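Local coordinates for Protein/nucleic acid deglycase 2 (Escherichia coli, PDB 1OI4) that repairs proteins and nucleotides glycated by methylglyoxal or glyoxal, hydrolysing the early Maillard adducts and releasing lactate or glycolate, at residues A[125-137]-A[142-154]. Sequence-based numbering, arbitrary orientation.
Sequences CHGPQLLISADVI and LTAVKPIIIDVKN
With CG1 of V145 set between its backbone N and carbonyl carbon (chi1 72°) and the H126 ring carried beside its own backbone N (chi1 -76°), the valine methyl comes to lie over one face of the imidazole. This CH-pi contact places V145 CG1 3.8 Å from the ring centroid, displaced toward the rim, while P147 CG and I148 CG2 approach the ring obliquely. NE2 of H126 is hydrogen-bonded to D99 of the second subunit, which helps fix the ring's rotation. The V145 CB also packs 3.8 Å from C125 SG. The backbones meet here too, through a weak but nearly straight hydrogen bond from V145 N to C125 O (3.4 Å, 168°).

I148 meets segment 125-137 with both branches. Its CD1 reaches 3.6 Å from C125 O and also touches Q129 CG, whereas CG2 lies 3.7 Å from Q129 NE2. The same amide nitrogen donates to a water, which in turn donates to D151 OD2, so a polar bridge runs alongside the apolar packing; D151 OD2 also forms a salt bridge with R102 of the second subunit. Farther along, I132 CD1 abuts D151 CB (3.7 Å) and the V152 side chain, and I137 CG2 meets L142 CD2 at 3.8 Å. P128 CG rests against A144 CB.

Segment 142-154 thus packs along the loop at C125 and H126 and the helix 128-134 that follows. C125, by similarity the nucleophile, comes straight after strand 121-124 and has the strained backbone, with positive phi, of a nucleophile elbow, the sharp strand-to-helix turn characteristic of the DJ-1/PfpI family, here with the adjacent H126 at the subunit interface.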
loop_
_atom_site.group_PDB
_atom_site.type_symbol
_atom_site.label_atom_id
_atom_site.label_comp_id
_atom_site.label_asym_id
_atom_site.label_seq_id
_atom_site.Cartn_x
_atom_site.Cartn_y
_atom_site.Cartn_z
ATOM N N CYS A 125 0.990 -1.134 -10.801
ATOM C CA CYS A 125 1.434 -1.727 -9.540
ATOM C C CYS A 125 0.479 -1.383 -8.388
ATOM O O CYS A 125 -0.663 -1.843 -8.369
ATOM C CB CYS A 125 2.855 -1.242 -9.231
ATOM S SG CYS A 125 3.876 -2.415 -8.302
ATOM N N HIS A 126 0.940 -0.592 -7.425
ATOM C CA HIS A 126 0.082 -0.189 -6.312
ATOM C C HIS A 126 -0.778 1.018 -6.705
ATOM O O HIS A 126 -1.714 1.379 -5.993
ATOM C CB HIS A 126 0.913 0.180 -5.076
ATOM C CG HIS A 126 1.472 -1.000 -4.341
ATOM N ND1 HIS A 126 2.549 -1.727 -4.802
ATOM C CD2 HIS A 126 1.101 -1.579 -3.174
ATOM C CE1 HIS A 126 2.816 -2.703 -3.952
ATOM N NE2 HIS A 126 1.952 -2.636 -2.955
ATOM N N GLY A 127 -0.448 1.641 -7.835
ATOM C CA GLY A 127 -1.194 2.806 -8.293
ATOM C C GLY A 127 -2.705 2.706 -8.155
ATOM O O GLY A 127 -3.358 3.671 -7.750
ATOM N N PRO A 128 -3.297 1.551 -8.496
ATOM C CA PRO A 128 -4.747 1.374 -8.391
ATOM C C PRO A 128 -5.328 1.643 -7.000
ATOM O O PRO A 128 -6.528 1.867 -6.864
ATOM C CB PRO A 128 -4.942 -0.069 -8.837
ATOM C CG PRO A 128 -3.892 -0.201 -9.924
ATOM C CD PRO A 128 -2.686 0.436 -9.245
ATOM N N GLN A 129 -4.491 1.618 -5.970
ATOM C CA GLN A 129 -4.983 1.869 -4.615
ATOM C C GLN A 129 -5.737 3.197 -4.534
ATOM O O GLN A 129 -6.711 3.317 -3.788
ATOM C CB GLN A 129 -3.825 1.851 -3.609
ATOM C CG GLN A 129 -3.196 0.458 -3.425
ATOM C CD GLN A 129 -2.122 0.428 -2.348
ATOM O OE1 GLN A 129 -1.145 1.169 -2.416
ATOM N NE2 GLN A 129 -2.301 -0.434 -1.348
ATOM N N LEU A 130 -5.296 4.190 -5.304
ATOM C CA LEU A 130 -5.964 5.485 -5.293
ATOM C C LEU A 130 -7.330 5.378 -5.970
ATOM O O LEU A 130 -8.278 6.060 -5.579
ATOM C CB LEU A 130 -5.080 6.548 -5.962
ATOM C CG LEU A 130 -4.053 7.145 -4.982
ATOM C CD1 LEU A 130 -2.958 7.913 -5.702
ATOM C CD2 LEU A 130 -4.785 8.056 -4.012
ATOM N N LEU A 131 -7.429 4.500 -6.966
ATOM C CA LEU A 131 -8.685 4.274 -7.674
ATOM C C LEU A 131 -9.654 3.587 -6.714
ATOM O O LEU A 131 -10.854 3.851 -6.732
ATOM C CB LEU A 131 -8.452 3.394 -8.905
ATOM C CG LEU A 131 -7.586 3.996 -10.016
ATOM C CD1 LEU A 131 -7.369 2.968 -11.116
ATOM C CD2 LEU A 131 -8.262 5.236 -10.578
ATOM N N ILE A 132 -9.126 2.700 -5.876
ATOM C CA ILE A 132 -9.953 2.019 -4.884
ATOM C C ILE A 132 -10.499 3.066 -3.917
ATOM O O ILE A 132 -11.701 3.129 -3.669
ATOM C CB ILE A 132 -9.141 0.986 -4.067
ATOM C CG1 ILE A 132 -8.845 -0.247 -4.922
ATOM C CG2 ILE A 132 -9.906 0.591 -2.806
ATOM C CD1 ILE A 132 -7.993 -1.291 -4.212
ATOM N N SER A 133 -9.605 3.897 -3.386
ATOM C CA SER A 133 -9.994 4.930 -2.434
ATOM C C SER A 133 -11.023 5.906 -3.010
ATOM O O SER A 133 -11.906 6.390 -2.291
ATOM C CB SER A 133 -8.758 5.694 -1.958
ATOM O OG SER A 133 -7.873 4.836 -1.255
ATOM N N ALA A 134 -10.905 6.205 -4.301
ATOM C CA ALA A 134 -11.846 7.109 -4.948
ATOM C C ALA A 134 -13.157 6.352 -5.175
ATOM O O ALA A 134 -14.195 6.952 -5.452
ATOM C CB ALA A 134 -11.275 7.598 -6.279
ATOM N N ASP A 135 -13.078 5.026 -5.049
ATOM C CA ASP A 135 -14.207 4.118 -5.224
ATOM C C ASP A 135 -14.883 4.302 -6.580
ATOM O O ASP A 135 -16.090 4.523 -6.665
ATOM C CB ASP A 135 -15.214 4.311 -4.086
ATOM C CG ASP A 135 -16.274 3.223 -4.054
ATOM O OD1 ASP A 135 -15.937 2.049 -4.308
ATOM O OD2 ASP A 135 -17.443 3.539 -3.763
ATOM N N VAL A 136 -14.088 4.191 -7.639
ATOM C CA VAL A 136 -14.582 4.352 -8.999
ATOM C C VAL A 136 -14.251 3.179 -9.908
ATOM O O VAL A 136 -14.150 3.358 -11.118
ATOM C CB VAL A 136 -13.992 5.608 -9.661
ATOM C CG1 VAL A 136 -14.509 6.856 -8.965
ATOM C CG2 VAL A 136 -12.466 5.547 -9.607
ATOM N N ILE A 137 -14.093 1.984 -9.352
ATOM C CA ILE A 137 -13.756 0.846 -10.197
ATOM C C ILE A 137 -14.734 -0.319 -10.132
ATOM O O ILE A 137 -14.527 -1.345 -10.784
ATOM C CB ILE A 137 -12.329 0.321 -9.888
ATOM C CG1 ILE A 137 -12.249 -0.190 -8.447
ATOM C CG2 ILE A 137 -11.310 1.430 -10.123
ATOM C CD1 ILE A 137 -10.896 -0.784 -8.081
ATOM N N LEU A 142 -9.616 -4.223 -14.744
ATOM C CA LEU A 142 -8.258 -3.774 -14.499
ATOM C C LEU A 142 -7.411 -4.851 -13.847
ATOM O O LEU A 142 -7.901 -5.927 -13.496
ATOM C CB LEU A 142 -8.256 -2.508 -13.634
ATOM C CG LEU A 142 -9.129 -2.456 -12.384
ATOM C CD1 LEU A 142 -8.783 -3.610 -11.467
ATOM C CD2 LEU A 142 -8.922 -1.126 -11.681
ATOM N N THR A 143 -6.128 -4.556 -13.708
ATOM C CA THR A 143 -5.206 -5.476 -13.078
ATOM C C THR A 143 -4.425 -4.673 -12.048
ATOM O O THR A 143 -4.643 -3.466 -11.909
ATOM C CB THR A 143 -4.242 -6.100 -14.108
ATOM O OG1 THR A 143 -3.568 -7.212 -13.510
ATOM C CG2 THR A 143 -3.214 -5.077 -14.577
ATOM N N ALA A 144 -3.526 -5.339 -11.333
ATOM C CA ALA A 144 -2.714 -4.686 -10.308
ATOM C C ALA A 144 -1.712 -5.677 -9.733
ATOM O O ALA A 144 -1.743 -6.857 -10.066
ATOM C CB ALA A 144 -3.611 -4.142 -9.188
ATOM N N VAL A 145 -0.839 -5.186 -8.855
ATOM C CA VAL A 145 0.192 -6.001 -8.227
ATOM C C VAL A 145 -0.419 -6.993 -7.230
ATOM O O VAL A 145 -1.393 -6.686 -6.544
ATOM C CB VAL A 145 1.236 -5.091 -7.529
ATOM C CG1 VAL A 145 0.633 -4.463 -6.286
ATOM C CG2 VAL A 145 2.503 -5.876 -7.214
ATOM N N LYS A 146 0.170 -8.181 -7.155
ATOM C CA LYS A 146 -0.316 -9.257 -6.299
ATOM C C LYS A 146 -0.905 -8.935 -4.924
ATOM O O LYS A 146 -2.046 -9.292 -4.644
ATOM C CB LYS A 146 0.768 -10.329 -6.131
ATOM C CG LYS A 146 0.719 -11.424 -7.193
ATOM C CD LYS A 146 1.384 -12.705 -6.704
ATOM C CE LYS A 146 2.622 -13.053 -7.516
ATOM N NZ LYS A 146 3.678 -12.006 -7.432
ATOM N N PRO A 147 -0.140 -8.269 -4.044
ATOM C CA PRO A 147 -0.682 -7.958 -2.716
ATOM C C PRO A 147 -2.028 -7.238 -2.641
ATOM O O PRO A 147 -2.741 -7.386 -1.653
ATOM C CB PRO A 147 0.441 -7.153 -2.058
ATOM C CG PRO A 147 1.167 -6.547 -3.236
ATOM C CD PRO A 147 1.210 -7.702 -4.199
ATOM N N ILE A 148 -2.392 -6.471 -3.663
ATOM C CA ILE A 148 -3.664 -5.753 -3.599
ATOM C C ILE A 148 -4.781 -6.323 -4.466
ATOM O O ILE A 148 -5.867 -5.753 -4.536
ATOM C CB ILE A 148 -3.481 -4.243 -3.929
ATOM C CG1 ILE A 148 -3.159 -4.050 -5.411
ATOM C CG2 ILE A 148 -2.349 -3.664 -3.085
ATOM C CD1 ILE A 148 -3.056 -2.583 -5.813
ATOM N N ILE A 149 -4.523 -7.455 -5.113
ATOM C CA ILE A 149 -5.534 -8.084 -5.956
ATOM C C ILE A 149 -6.838 -8.250 -5.178
ATOM O O ILE A 149 -7.920 -7.957 -5.688
ATOM C CB ILE A 149 -5.049 -9.474 -6.461
ATOM C CG1 ILE A 149 -3.910 -9.292 -7.475
ATOM C CG2 ILE A 149 -6.198 -10.238 -7.093
ATOM C CD1 ILE A 149 -3.318 -10.598 -7.979
ATOM N N ILE A 150 -6.727 -8.712 -3.935
ATOM C CA ILE A 150 -7.897 -8.914 -3.089
ATOM C C ILE A 150 -8.648 -7.597 -2.826
ATOM O O ILE A 150 -9.880 -7.581 -2.778
ATOM C CB ILE A 150 -7.488 -9.573 -1.734
ATOM C CG1 ILE A 150 -8.718 -9.789 -0.850
ATOM C CG2 ILE A 150 -6.485 -8.686 -0.996
ATOM C CD1 ILE A 150 -9.715 -10.764 -1.399
ATOM N N ASP A 151 -7.917 -6.497 -2.665
ATOM C CA ASP A 151 -8.554 -5.199 -2.413
ATOM C C ASP A 151 -9.286 -4.687 -3.651
ATOM O O ASP A 151 -10.351 -4.085 -3.549
ATOM C CB ASP A 151 -7.525 -4.152 -1.979
ATOM C CG ASP A 151 -6.824 -4.517 -0.686
ATOM O OD1 ASP A 151 -7.487 -5.060 0.225
ATOM O OD2 ASP A 151 -5.609 -4.245 -0.574
ATOM N N VAL A 152 -8.694 -4.918 -4.817
ATOM C CA VAL A 152 -9.291 -4.500 -6.080
ATOM C C VAL A 152 -10.607 -5.249 -6.288
ATOM O O VAL A 152 -11.604 -4.662 -6.706
ATOM C CB VAL A 152 -8.314 -4.776 -7.252
ATOM C CG1 VAL A 152 -9.042 -4.731 -8.581
ATOM C CG2 VAL A 152 -7.195 -3.742 -7.230
ATOM N N LYS A 153 -10.608 -6.542 -5.972
ATOM C CA LYS A 153 -11.812 -7.363 -6.109
ATOM C C LYS A 153 -12.866 -6.946 -5.083
ATOM O O LYS A 153 -14.058 -6.884 -5.391
ATOM C CB LYS A 153 -11.472 -8.845 -5.929
ATOM C CG LYS A 153 -10.595 -9.411 -7.030
ATOM C CD LYS A 153 -10.357 -10.896 -6.845
ATOM C CE LYS A 153 -9.563 -11.462 -8.015
ATOM N NZ LYS A 153 -9.223 -12.893 -7.804
ATOM N N ASN A 154 -12.424 -6.662 -3.862
ATOM C CA ASN A 154 -13.338 -6.234 -2.811
ATOM C C ASN A 154 -13.973 -4.899 -3.188
ATOM O O ASN A 154 -15.038 -4.547 -2.689
ATOM C CB ASN A 154 -12.593 -6.106 -1.474
ATOM C CG ASN A 154 -12.429 -7.449 -0.757
ATOM O OD1 ASN A 154 -11.691 -7.557 0.224
ATOM N ND2 ASN A 154 -13.126 -8.470 -1.245
HETATM O O HOH W 1 -4.711 -1.706 -1.411
#